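Local coordinates for protein monomethylamine methyltransferase MtmB1 (Methanosarcina barkeri, PDB 1NTH) that catalyses transfer of the methyl group of monomethylamine to the corrinoid cofactor of its partner protein MtmC, in methanogenesis from methylamine, at residues M59-F63 with A320-T326; D278-H282 with H294-P298; G331-Y335 with Q352-D356. All coordinates share one frame; numbering follows the deposited sequence. Where two conformers were deposited one is given.

Contact 1: residues M59-F63 with A320-T326; sequences MEKLF and ATISEFT
T326, whose CG2 lies 3.6 Å from F63 CE1, grips one carbonyl twice: its OG1 donates to I322 O over 2.7 Å and its backbone N reaches the same oxygen from the opposite face of the carbonyl plane. This double hold closes the C-terminal end of helix 309-325, one of the outer helices of the TIM barrel, where helix 56-73 crosses it at 91° with local axes 9.3 Å apart. No hydrogen bond joins the two segments; side chains interlock instead. F325 puts its CB over the centre of one face of the F63 ring, a CH-pi contact of 4.0 Å to the centroid. The two rings themselves are nearly parallel but slid apart and barely overlap. Beyond that, F325 CZ comes to 3.5 Å from E60 CA, against the helix backbone. T321 sends its two branches to different neighbours. CG2, pointing away from the backbone N (OG1 at chi1 -60°), packs 3.3 Å from M59 O and also meets F63 CB, while OG1, hydrogen-bonded to W317 O, lies beside L62 CD2. L62 continues onto helix 271-288, so it is wedged between two barrel helices. M59 is a knob in a hole formed by A320, T321, E324 and F325; the bend at its sulfur (chi3 67°) swings CE to 3.3 Å from A320 O.

Contact 2: residues D278-H282 with H294-P298; sequences DVATH and HLDGP
Helix segment D278-H282 runs nearly antiparallel to strand H294-D296, at 158° with axes 9.7 Å apart, which sets D278 opposite D296 and H282 opposite H294. The two aspartates reach toward each other from opposite directions, and D278 OD2 stops 2.4 Å from D296 OD2. So short a spacing suggests that one of the acids holds a proton. D296 OD2 also forms a salt bridge with R361, and D296 OD1 accepts a hydrogen bond from G297 N at 2.6 Å, met from above the carboxylate plane. Next to this pair the imidazoles make a T-shaped stack: H294 turns its edge to H282, with CD2 3.3 Å above the middle of that ring and the planes at 60°. In return H282 CA sits over the face of H294. The segments belong to the beta-alpha-beta unit of strand 263-264, helix 271-288 and strand 293-300, and the contact fastens the helix of this TIM-barrel unit onto the strand that follows it. H282 ND1 donates to D278 O over 2.8 Å, in its own ring plane but above that of the carbonyl, across from H282 N, while NE2 is bonded to R361. With an alanine here, R361 NH1 would probably lose this acceptor and the edge of H294 the face it packs on. Water 1 joins the two segments beside the stack, lying in the ring plane of H294, 2.7 Å from its NE2, bonding T281 OG1 and probably donating to D278 OD1. The other nitrogen of H294, ND1, is hydrogen-bonded to D258.

Contact 3: residues G331-Y335 with Q352-D356; sequences GNQYY and QSITD
N332, with D356 of the helix across from it, turns CG anti to its backbone N (chi1 -159°) and directs ND2 straight at D356 OD1, 2.8 Å away with a 170° angle at the hydrogen. The acceptor lies in the amide plane, and the donor arrives on the syn side of the carboxylate. At Q333 the side chain turns from the helix, but the backbone oxygen takes part: Q352 NE2 donates to Q333 O over 2.7 Å, from above the carbonyl plane. Y334 lays its ring on the Q352 amide, the planes only 7° apart and NE2 3.5 Å above the ring plane, toward its rim. Q352 CG sits over the same ring as a CH-pi contact. Beyond the stack Y334 OH ends 2.7 Å from D356 OD2, and M386 of helix 380-393 touches this tyrosine as well. Y335 N is held by T306 OG1, which also bonds Q352 OE1; together with the NE2 bond to Q333 O, this fixes which way the amide is turned. Strand 330-333 and helix 343-359, nearly antiparallel, begin the TIM-barrel beta-alpha-beta unit that strand 363-366 completes. Buried as it is, the carboxylate of D356 draws N-H donors to both oxygens, ND2 of N332 on OD1 and, weakly at 3.4 Å, Q352 NE2 on OD2; these would probably stabilise a negative charge between the strand and its helix.

The three contacts lie in one TIM barrel. Along the chain, contact 2 is nested inside the loop closed by contact 1, and contact 3 follows in series. Contacts 2 and 3 stand 12 Å apart between centres on neighbouring parallel strands, 293-300 and 330-333, joined by backbone bonds such as D296 N to G331 O, 2.8 Å. Helix 309-325, which connects these strands, carries half of contact 1; the centres of contacts 1 and 2 are 13 Å apart, and I322 there meets H282. Contacts 1 and 3, 18 Å apart, do not touch. Contacts 2 and 3 pack successive strands against helices of the barrel, and contact 1 adds helix 56-73 outside helix 309-325.

Contact 1: residues M59-F63 with A320-T326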
ATOM      1  N   MET A  59      46.272 -13.306   9.987  1.00 20.89           N
ATOM      2  CA  MET A  59      45.020 -12.688   9.563  1.00 20.27           C
ATOM      3  C   MET A  59      44.944 -11.245  10.039  1.00 19.75           C
ATOM      4  O   MET A  59      44.507 -10.365   9.298  1.00 18.78           O
ATOM      5  CB  MET A  59      43.830 -13.483  10.104  1.00 20.68           C
ATOM      6  CG  MET A  59      43.682 -14.850   9.464  1.00 20.56           C
ATOM      7  SD  MET A  59      42.508 -15.889  10.349  1.00 24.72           S
ATOM      8  CE  MET A  59      40.981 -15.005  10.021  1.00 20.98           C
ATOM      9  N   GLU A  60      45.372 -11.000  11.275  1.00 20.01           N
ATOM     10  CA  GLU A  60      45.344  -9.647  11.813  1.00 20.90           C
ATOM     11  C   GLU A  60      46.282  -8.740  11.024  1.00 19.56           C
ATOM     12  O   GLU A  60      45.979  -7.570  10.801  1.00 19.51           O
ATOM     13  CB  GLU A  60      45.729  -9.640  13.294  1.00 23.19           C
ATOM     14  CG  GLU A  60      45.837  -8.242  13.879  1.00 30.66           C
ATOM     15  CD  GLU A  60      45.923  -8.241  15.392  1.00 35.67           C
ATOM     16  OE1 GLU A  60      46.647  -9.092  15.950  1.00 39.24           O
ATOM     17  OE2 GLU A  60      45.271  -7.379  16.021  1.00 38.73           O
ATOM     18  N   LYS A  61      47.421  -9.274  10.597  1.00 19.30           N
ATOM     19  CA  LYS A  61      48.354  -8.471   9.813  1.00 19.22           C
ATOM     20  C   LYS A  61      47.750  -8.172   8.443  1.00 19.37           C
ATOM     21  O   LYS A  61      47.943  -7.088   7.896  1.00 19.67           O
ATOM     22  CB  LYS A  61      49.694  -9.195   9.669  1.00 22.11           C
ATOM     23  CG  LYS A  61      50.440  -9.319  10.990  1.00 25.52           C
ATOM     24  CD  LYS A  61      51.857  -9.834  10.803  1.00 27.86           C
ATOM     25  CE  LYS A  61      51.877 -11.232  10.214  1.00 31.69           C
ATOM     26  NZ  LYS A  61      53.274 -11.700   9.960  1.00 34.81           N
ATOM     27  N   LEU A  62      47.011  -9.132   7.895  1.00 19.01           N
ATOM     28  CA  LEU A  62      46.365  -8.932   6.601  1.00 18.45           C
ATOM     29  C   LEU A  62      45.307  -7.839   6.732  1.00 17.81           C
ATOM     30  O   LEU A  62      45.145  -7.010   5.838  1.00 17.66           O
ATOM     31  CB  LEU A  62      45.709 -10.228   6.112  1.00 18.02           C
ATOM     32  CG  LEU A  62      44.785 -10.091   4.893  1.00 17.96           C
ATOM     33  CD1 LEU A  62      45.548  -9.478   3.722  1.00 18.83           C
ATOM     34  CD2 LEU A  62      44.224 -11.458   4.513  1.00 17.92           C
ATOM     35  N   PHE A  63      44.584  -7.836   7.848  1.00 18.24           N
ATOM     36  CA  PHE A  63      43.561  -6.818   8.053  1.00 18.49           C
ATOM     37  C   PHE A  63      44.215  -5.445   8.132  1.00 19.07           C
ATOM     38  O   PHE A  63      43.753  -4.487   7.506  1.00 18.13           O
ATOM     39  CB  PHE A  63      42.773  -7.080   9.339  1.00 19.40           C
ATOM     40  CG  PHE A  63      41.731  -6.036   9.625  1.00 21.45           C
ATOM     41  CD1 PHE A  63      40.598  -5.929   8.823  1.00 21.58           C
ATOM     42  CD2 PHE A  63      41.904  -5.128  10.663  1.00 23.20           C
ATOM     43  CE1 PHE A  63      39.650  -4.934   9.056  1.00 21.99           C
ATOM     44  CE2 PHE A  63      40.960  -4.129  10.905  1.00 24.16           C
ATOM     45  CZ  PHE A  63      39.834  -4.033  10.096  1.00 22.86           C
ATOM     46  N   ALA A 320      37.742 -14.671   5.547  1.00 18.30           N
ATOM     47  CA  ALA A 320      38.017 -15.135   6.902  1.00 17.75           C
ATOM     48  C   ALA A 320      38.482 -13.960   7.749  1.00 18.40           C
ATOM     49  O   ALA A 320      38.099 -13.821   8.910  1.00 18.62           O
ATOM     50  CB  ALA A 320      39.082 -16.227   6.889  1.00 19.19           C
ATOM     51  N   THR A 321      39.312 -13.109   7.156  1.00 17.14           N
ATOM     52  CA  THR A 321      39.841 -11.948   7.852  1.00 16.92           C
ATOM     53  C   THR A 321      38.754 -10.906   8.106  1.00 17.63           C
ATOM     54  O   THR A 321      38.652 -10.362   9.204  1.00 17.31           O
ATOM     55  CB  THR A 321      40.995 -11.331   7.047  1.00 18.23           C
ATOM     56  OG1 THR A 321      42.024 -12.317   6.891  1.00 18.93           O
ATOM     57  CG2 THR A 321      41.570 -10.118   7.762  1.00 17.39           C
ATOM     58  N   ILE A 322      37.943 -10.631   7.091  1.00 17.11           N
ATOM     59  CA  ILE A 322      36.860  -9.668   7.243  1.00 17.35           C
ATOM     60  C   ILE A 322      35.860 -10.187   8.284  1.00 18.39           C
ATOM     61  O   ILE A 322      35.325  -9.414   9.081  1.00 19.58           O
ATOM     62  CB  ILE A 322      36.152  -9.427   5.885  1.00 17.96           C
ATOM     63  CG1 ILE A 322      37.041  -8.556   4.989  1.00 18.87           C
ATOM     64  CG2 ILE A 322      34.783  -8.776   6.101  1.00 19.89           C
ATOM     65  CD1 ILE A 322      37.308  -7.164   5.534  1.00 20.10           C
ATOM     66  N   SER A 323      35.627 -11.496   8.289  1.00 18.25           N
ATOM     67  CA  SER A 323      34.691 -12.096   9.242  1.00 20.22           C
ATOM     68  C   SER A 323      35.224 -12.039  10.667  1.00 20.78           C
ATOM     69  O   SER A 323      34.467 -11.866  11.622  1.00 20.71           O
ATOM     70  CB  SER A 323      34.413 -13.555   8.875  1.00 20.56           C
ATOM     71  OG  SER A 323      33.791 -13.652   7.608  1.00 23.73           O
ATOM     72  N   GLU A 324      36.535 -12.185  10.803  1.00 20.28           N
ATOM     73  CA  GLU A 324      37.170 -12.172  12.110  1.00 21.67           C
ATOM     74  C   GLU A 324      37.249 -10.795  12.761  1.00 21.31           C
ATOM     75  O   GLU A 324      36.983 -10.656  13.956  1.00 22.20           O
ATOM     76  CB  GLU A 324      38.584 -12.755  12.005  1.00 24.48           C
ATOM     77  CG  GLU A 324      39.385 -12.691  13.303  1.00 28.59           C
ATOM     78  CD  GLU A 324      38.923 -13.705  14.333  1.00 33.16           C
ATOM     79  OE1 GLU A 324      39.261 -13.537  15.524  1.00 36.43           O
ATOM     80  OE2 GLU A 324      38.233 -14.675  13.952  1.00 33.97           O
ATOM     81  N   PHE A 325      37.592  -9.777  11.977  1.00 20.19           N
ATOM     82  CA  PHE A 325      37.766  -8.439  12.524  1.00 20.34           C
ATOM     83  C   PHE A 325      36.694  -7.387  12.280  1.00 20.57           C
ATOM     84  O   PHE A 325      36.813  -6.269  12.781  1.00 20.24           O
ATOM     85  CB  PHE A 325      39.129  -7.896  12.084  1.00 21.92           C
ATOM     86  CG  PHE A 325      40.270  -8.788  12.469  1.00 22.26           C
ATOM     87  CD1 PHE A 325      40.786  -9.711  11.564  1.00 22.98           C
ATOM     88  CD2 PHE A 325      40.785  -8.757  13.761  1.00 24.27           C
ATOM     89  CE1 PHE A 325      41.793 -10.598  11.944  1.00 23.44           C
ATOM     90  CE2 PHE A 325      41.791  -9.638  14.152  1.00 24.66           C
ATOM     91  CZ  PHE A 325      42.295 -10.561  13.241  1.00 23.74           C
ATOM     92  N   THR A 326      35.660  -7.725  11.515  1.00 18.19           N
ATOM     93  CA  THR A 326      34.577  -6.776  11.257  1.00 17.98           C
ATOM     94  C   THR A 326      33.253  -7.517  11.221  1.00 17.43           C
ATOM     95  O   THR A 326      33.212  -8.748  11.287  1.00 19.23           O
ATOM     96  CB  THR A 326      34.722  -6.047   9.895  1.00 17.75           C
ATOM     97  OG1 THR A 326      34.282  -6.911   8.839  1.00 17.42           O
ATOM     98  CG2 THR A 326      36.167  -5.646   9.642  1.00 19.67           C
TER

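Contact 2: residues D278-H282 with H294-P298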
ATOM      1  N   ASP A 278      41.862  -6.740  -1.863  1.00 17.87           N
ATOM      2  CA  ASP A 278      40.527  -7.280  -1.613  1.00 17.99           C
ATOM      3  C   ASP A 278      40.001  -6.812  -0.255  1.00 17.45           C
ATOM      4  O   ASP A 278      38.853  -6.377  -0.145  1.00 18.13           O
ATOM      5  CB  ASP A 278      40.560  -8.808  -1.664  1.00 16.78           C
ATOM      6  CG  ASP A 278      39.181  -9.415  -1.837  1.00 19.61           C
ATOM      7  OD1 ASP A 278      38.187  -8.659  -1.797  1.00 19.63           O
ATOM      8  OD2 ASP A 278      39.095 -10.648  -2.014  1.00 18.38           O
ATOM      9  N   VAL A 279      40.832  -6.902   0.781  1.00 17.14           N
ATOM     10  CA  VAL A 279      40.413  -6.453   2.106  1.00 16.29           C
ATOM     11  C   VAL A 279      40.111  -4.957   2.043  1.00 17.09           C
ATOM     12  O   VAL A 279      39.114  -4.486   2.593  1.00 16.65           O
ATOM     13  CB  VAL A 279      41.510  -6.731   3.169  1.00 16.28           C
ATOM     14  CG1 VAL A 279      41.172  -6.029   4.485  1.00 16.35           C
ATOM     15  CG2 VAL A 279      41.631  -8.236   3.391  1.00 16.54           C
ATOM     16  N   ALA A 280      40.965  -4.210   1.350  1.00 15.81           N
ATOM     17  CA  ALA A 280      40.770  -2.775   1.218  1.00 16.60           C
ATOM     18  C   ALA A 280      39.451  -2.429   0.526  1.00 16.25           C
ATOM     19  O   ALA A 280      38.794  -1.460   0.904  1.00 17.11           O
ATOM     20  CB  ALA A 280      41.940  -2.153   0.446  1.00 16.08           C
ATOM     21  N   THR A 281      39.063  -3.209  -0.482  1.00 16.81           N
ATOM     22  CA  THR A 281      37.819  -2.915  -1.187  1.00 17.84           C
ATOM     23  C   THR A 281      36.581  -3.361  -0.409  1.00 18.09           C
ATOM     24  O   THR A 281      35.499  -2.810  -0.616  1.00 17.53           O
ATOM     25  CB  THR A 281      37.817  -3.494  -2.634  1.00 19.80           C
ATOM     26  OG1 THR A 281      37.966  -4.915  -2.612  1.00 21.54           O
ATOM     27  CG2 THR A 281      38.966  -2.886  -3.430  1.00 20.20           C
ATOM     28  N   HIS A 282      36.736  -4.341   0.483  1.00 16.95           N
ATOM     29  CA  HIS A 282      35.616  -4.777   1.323  1.00 16.60           C
ATOM     30  C   HIS A 282      35.323  -3.599   2.253  1.00 16.95           C
ATOM     31  O   HIS A 282      34.169  -3.252   2.505  1.00 16.86           O
ATOM     32  CB  HIS A 282      35.986  -5.996   2.181  1.00 15.99           C
ATOM     33  CG  HIS A 282      35.719  -7.317   1.526  1.00 16.95           C
ATOM     34  ND1 HIS A 282      36.455  -7.786   0.459  1.00 17.02           N
ATOM     35  CD2 HIS A 282      34.807  -8.280   1.807  1.00 15.03           C
ATOM     36  CE1 HIS A 282      36.009  -8.982   0.113  1.00 17.20           C
ATOM     37  NE2 HIS A 282      35.009  -9.304   0.914  1.00 16.78           N
ATOM     38  N   HIS A 294      28.878  -6.584   0.744  1.00 14.21           N
ATOM     39  CA  HIS A 294      29.850  -6.503  -0.339  1.00 14.00           C
ATOM     40  C   HIS A 294      30.041  -7.834  -1.042  1.00 13.42           C
ATOM     41  O   HIS A 294      30.215  -8.870  -0.398  1.00 14.43           O
ATOM     42  CB  HIS A 294      31.200  -6.035   0.211  1.00 15.19           C
ATOM     43  CG  HIS A 294      32.299  -6.041  -0.806  1.00 15.44           C
ATOM     44  ND1 HIS A 294      32.393  -5.097  -1.806  1.00 16.75           N
ATOM     45  CD2 HIS A 294      33.334  -6.893  -0.993  1.00 16.51           C
ATOM     46  CE1 HIS A 294      33.442  -5.368  -2.565  1.00 17.66           C
ATOM     47  NE2 HIS A 294      34.029  -6.453  -2.094  1.00 17.15           N
ATOM     48  N   LEU A 295      30.018  -7.791  -2.370  1.00 13.99           N
ATOM     49  CA  LEU A 295      30.198  -8.981  -3.182  1.00 14.05           C
ATOM     50  C   LEU A 295      31.614  -8.990  -3.754  1.00 15.68           C
ATOM     51  O   LEU A 295      32.021  -8.054  -4.442  1.00 16.04           O
ATOM     52  CB  LEU A 295      29.194  -8.999  -4.330  1.00 15.40           C
ATOM     53  CG  LEU A 295      29.283 -10.224  -5.245  1.00 15.66           C
ATOM     54  CD1 LEU A 295      28.814 -11.470  -4.506  1.00 17.47           C
ATOM     55  CD2 LEU A 295      28.434  -9.988  -6.467  1.00 15.95           C
ATOM     56  N   ASP A 296      32.351 -10.054  -3.460  1.00 16.28           N
ATOM     57  CA  ASP A 296      33.724 -10.218  -3.933  1.00 17.41           C
ATOM     58  C   ASP A 296      33.684 -11.069  -5.200  1.00 19.21           C
ATOM     59  O   ASP A 296      32.613 -11.490  -5.647  1.00 19.24           O
ATOM     60  CB  ASP A 296      34.541 -10.920  -2.841  1.00 17.64           C
ATOM     61  CG  ASP A 296      36.044 -10.845  -3.068  1.00 20.18           C
ATOM     62  OD1 ASP A 296      36.495 -10.293  -4.097  1.00 19.80           O
ATOM     63  OD2 ASP A 296      36.776 -11.350  -2.191  1.00 19.63           O
ATOM     64  N   GLY A 297      34.851 -11.317  -5.780  1.00 18.28           N
ATOM     65  CA  GLY A 297      34.930 -12.129  -6.978  1.00 18.94           C
ATOM     66  C   GLY A 297      36.331 -12.090  -7.556  1.00 18.21           C
ATOM     67  O   GLY A 297      36.513 -11.654  -8.690  1.00 19.94           O
ATOM     68  N   PRO A 298      37.347 -12.536  -6.799  1.00 19.13           N
ATOM     69  CA  PRO A 298      38.726 -12.519  -7.308  1.00 18.35           C
ATOM     70  C   PRO A 298      38.788 -13.324  -8.598  1.00 19.05           C
ATOM     71  O   PRO A 298      38.303 -14.450  -8.649  1.00 18.39           O
ATOM     72  CB  PRO A 298      39.522 -13.178  -6.183  1.00 18.35           C
ATOM     73  CG  PRO A 298      38.690 -12.900  -4.955  1.00 19.35           C
ATOM     74  CD  PRO A 298      37.294 -13.155  -5.464  1.00 18.43           C
TER
HETATM   75  O   HOH W   1      36.237  -7.443  -3.327  1.00 20.58           O

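Contact 3: residues G331-Y335 with Q352-D356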
ATOM      1  N   GLY A 331      29.656 -11.600   0.222  1.00 15.86           N
ATOM      2  CA  GLY A 331      29.342 -12.747  -0.601  1.00 14.65           C
ATOM      3  C   GLY A 331      30.421 -12.891  -1.650  1.00 14.97           C
ATOM      4  O   GLY A 331      31.327 -12.058  -1.724  1.00 15.05           O
ATOM      5  N   ASN A 332      30.341 -13.947  -2.450  1.00 14.85           N
ATOM      6  CA  ASN A 332      31.313 -14.158  -3.518  1.00 16.30           C
ATOM      7  C   ASN A 332      30.549 -14.593  -4.764  1.00 16.78           C
ATOM      8  O   ASN A 332      29.507 -15.247  -4.664  1.00 16.32           O
ATOM      9  CB  ASN A 332      32.347 -15.215  -3.113  1.00 17.04           C
ATOM     10  CG  ASN A 332      33.629 -15.117  -3.934  1.00 18.87           C
ATOM     11  OD1 ASN A 332      33.797 -14.190  -4.730  1.00 20.81           O
ATOM     12  ND2 ASN A 332      34.538 -16.066  -3.739  1.00 19.96           N
ATOM     13  N   GLN A 333      31.068 -14.219  -5.934  1.00 16.64           N
ATOM     14  CA  GLN A 333      30.442 -14.528  -7.217  1.00 18.92           C
ATOM     15  C   GLN A 333      31.203 -15.629  -7.956  1.00 18.22           C
ATOM     16  O   GLN A 333      32.423 -15.738  -7.845  1.00 19.59           O
ATOM     17  CB  GLN A 333      30.342 -13.271  -8.083  0.85 20.43           C
ATOM     18  CG  GLN A 333      31.622 -12.485  -8.212  0.85 26.02           C
ATOM     19  CD  GLN A 333      31.415 -11.162  -8.921  0.85 28.27           C
ATOM     20  OE1 GLN A 333      31.202 -11.116 -10.129  0.85 32.92           O
ATOM     21  NE2 GLN A 333      31.465 -10.077  -8.167  0.85 27.31           N
ATOM     22  N   TYR A 334      30.459 -16.431  -8.711  1.00 17.78           N
ATOM     23  CA  TYR A 334      30.990 -17.604  -9.413  1.00 17.61           C
ATOM     24  C   TYR A 334      31.177 -17.538 -10.929  1.00 17.91           C
ATOM     25  O   TYR A 334      30.208 -17.382 -11.671  1.00 17.53           O
ATOM     26  CB  TYR A 334      30.081 -18.802  -9.098  1.00 16.73           C
ATOM     27  CG  TYR A 334      30.079 -19.214  -7.643  1.00 16.45           C
ATOM     28  CD1 TYR A 334      29.773 -18.298  -6.630  1.00 16.54           C
ATOM     29  CD2 TYR A 334      30.436 -20.510  -7.273  1.00 16.76           C
ATOM     30  CE1 TYR A 334      29.836 -18.664  -5.288  1.00 16.09           C
ATOM     31  CE2 TYR A 334      30.499 -20.887  -5.940  1.00 18.28           C
ATOM     32  CZ  TYR A 334      30.205 -19.959  -4.950  1.00 18.72           C
ATOM     33  OH  TYR A 334      30.328 -20.322  -3.630  1.00 20.75           O
ATOM     34  N   TYR A 335      32.427 -17.695 -11.373  1.00 18.10           N
ATOM     35  CA  TYR A 335      32.788 -17.700 -12.795  1.00 20.46           C
ATOM     36  C   TYR A 335      33.620 -18.926 -13.164  1.00 20.72           C
ATOM     37  O   TYR A 335      34.847 -18.852 -13.209  1.00 20.73           O
ATOM     38  CB  TYR A 335      33.572 -16.445 -13.173  0.85 21.61           C
ATOM     39  CG  TYR A 335      32.725 -15.220 -13.393  0.85 24.13           C
ATOM     40  CD1 TYR A 335      32.455 -14.333 -12.352  0.85 27.06           C
ATOM     41  CD2 TYR A 335      32.218 -14.926 -14.659  0.85 26.36           C
ATOM     42  CE1 TYR A 335      31.708 -13.178 -12.569  0.85 28.67           C
ATOM     43  CE2 TYR A 335      31.471 -13.777 -14.886  0.85 27.18           C
ATOM     44  CZ  TYR A 335      31.223 -12.907 -13.842  0.85 28.83           C
ATOM     45  OH  TYR A 335      30.522 -11.749 -14.083  0.85 30.57           O
ATOM     46  N   GLN A 352      34.592 -23.610  -5.187  1.00 17.71           N
ATOM     47  CA  GLN A 352      34.355 -22.264  -4.689  1.00 16.85           C
ATOM     48  C   GLN A 352      33.310 -22.249  -3.578  1.00 17.27           C
ATOM     49  O   GLN A 352      33.422 -21.474  -2.631  1.00 17.18           O
ATOM     50  CB  GLN A 352      33.927 -21.325  -5.816  1.00 17.55           C
ATOM     51  CG  GLN A 352      33.970 -19.873  -5.381  1.00 18.61           C
ATOM     52  CD  GLN A 352      33.705 -18.906  -6.507  1.00 19.25           C
ATOM     53  OE1 GLN A 352      33.974 -19.203  -7.673  1.00 19.26           O
ATOM     54  NE2 GLN A 352      33.194 -17.728  -6.164  1.00 19.56           N
ATOM     55  N   SER A 353      32.297 -23.102  -3.690  1.00 17.64           N
ATOM     56  CA  SER A 353      31.265 -23.166  -2.660  1.00 17.47           C
ATOM     57  C   SER A 353      31.880 -23.651  -1.345  1.00 17.68           C
ATOM     58  O   SER A 353      31.531 -23.169  -0.268  1.00 16.17           O
ATOM     59  CB  SER A 353      30.136 -24.103  -3.095  1.00 18.64           C
ATOM     60  OG  SER A 353      29.125 -24.170  -2.101  1.00 21.09           O
ATOM     61  N   ILE A 354      32.804 -24.602  -1.433  1.00 16.81           N
ATOM     62  CA  ILE A 354      33.464 -25.109  -0.236  1.00 17.43           C
ATOM     63  C   ILE A 354      34.267 -23.974   0.402  1.00 17.89           C
ATOM     64  O   ILE A 354      34.174 -23.729   1.605  1.00 17.90           O
ATOM     65  CB  ILE A 354      34.419 -26.279  -0.577  1.00 18.56           C
ATOM     66  CG1 ILE A 354      33.605 -27.499  -1.012  1.00 19.17           C
ATOM     67  CG2 ILE A 354      35.310 -26.601   0.620  1.00 17.53           C
ATOM     68  CD1 ILE A 354      34.447 -28.621  -1.614  1.00 21.56           C
ATOM     69  N   THR A 355      35.039 -23.273  -0.421  1.00 18.50           N
ATOM     70  CA  THR A 355      35.864 -22.167   0.048  1.00 17.87           C
ATOM     71  C   THR A 355      35.035 -21.039   0.660  1.00 18.48           C
ATOM     72  O   THR A 355      35.330 -20.570   1.761  1.00 18.12           O
ATOM     73  CB  THR A 355      36.703 -21.586  -1.104  1.00 17.77           C
ATOM     74  OG1 THR A 355      37.495 -22.629  -1.688  1.00 19.03           O
ATOM     75  CG2 THR A 355      37.618 -20.475  -0.599  1.00 19.59           C
ATOM     76  N   ASP A 356      34.001 -20.607  -0.056  1.00 17.86           N
ATOM     77  CA  ASP A 356      33.146 -19.522   0.418  1.00 17.90           C
ATOM     78  C   ASP A 356      32.394 -19.869   1.699  1.00 17.79           C
ATOM     79  O   ASP A 356      32.300 -19.056   2.618  1.00 17.87           O
ATOM     80  CB  ASP A 356      32.137 -19.123  -0.664  1.00 18.65           C
ATOM     81  CG  ASP A 356      32.794 -18.454  -1.857  1.00 19.21           C
ATOM     82  OD1 ASP A 356      33.913 -17.915  -1.697  1.00 21.30           O
ATOM     83  OD2 ASP A 356      32.183 -18.452  -2.948  1.00 20.40           O
TER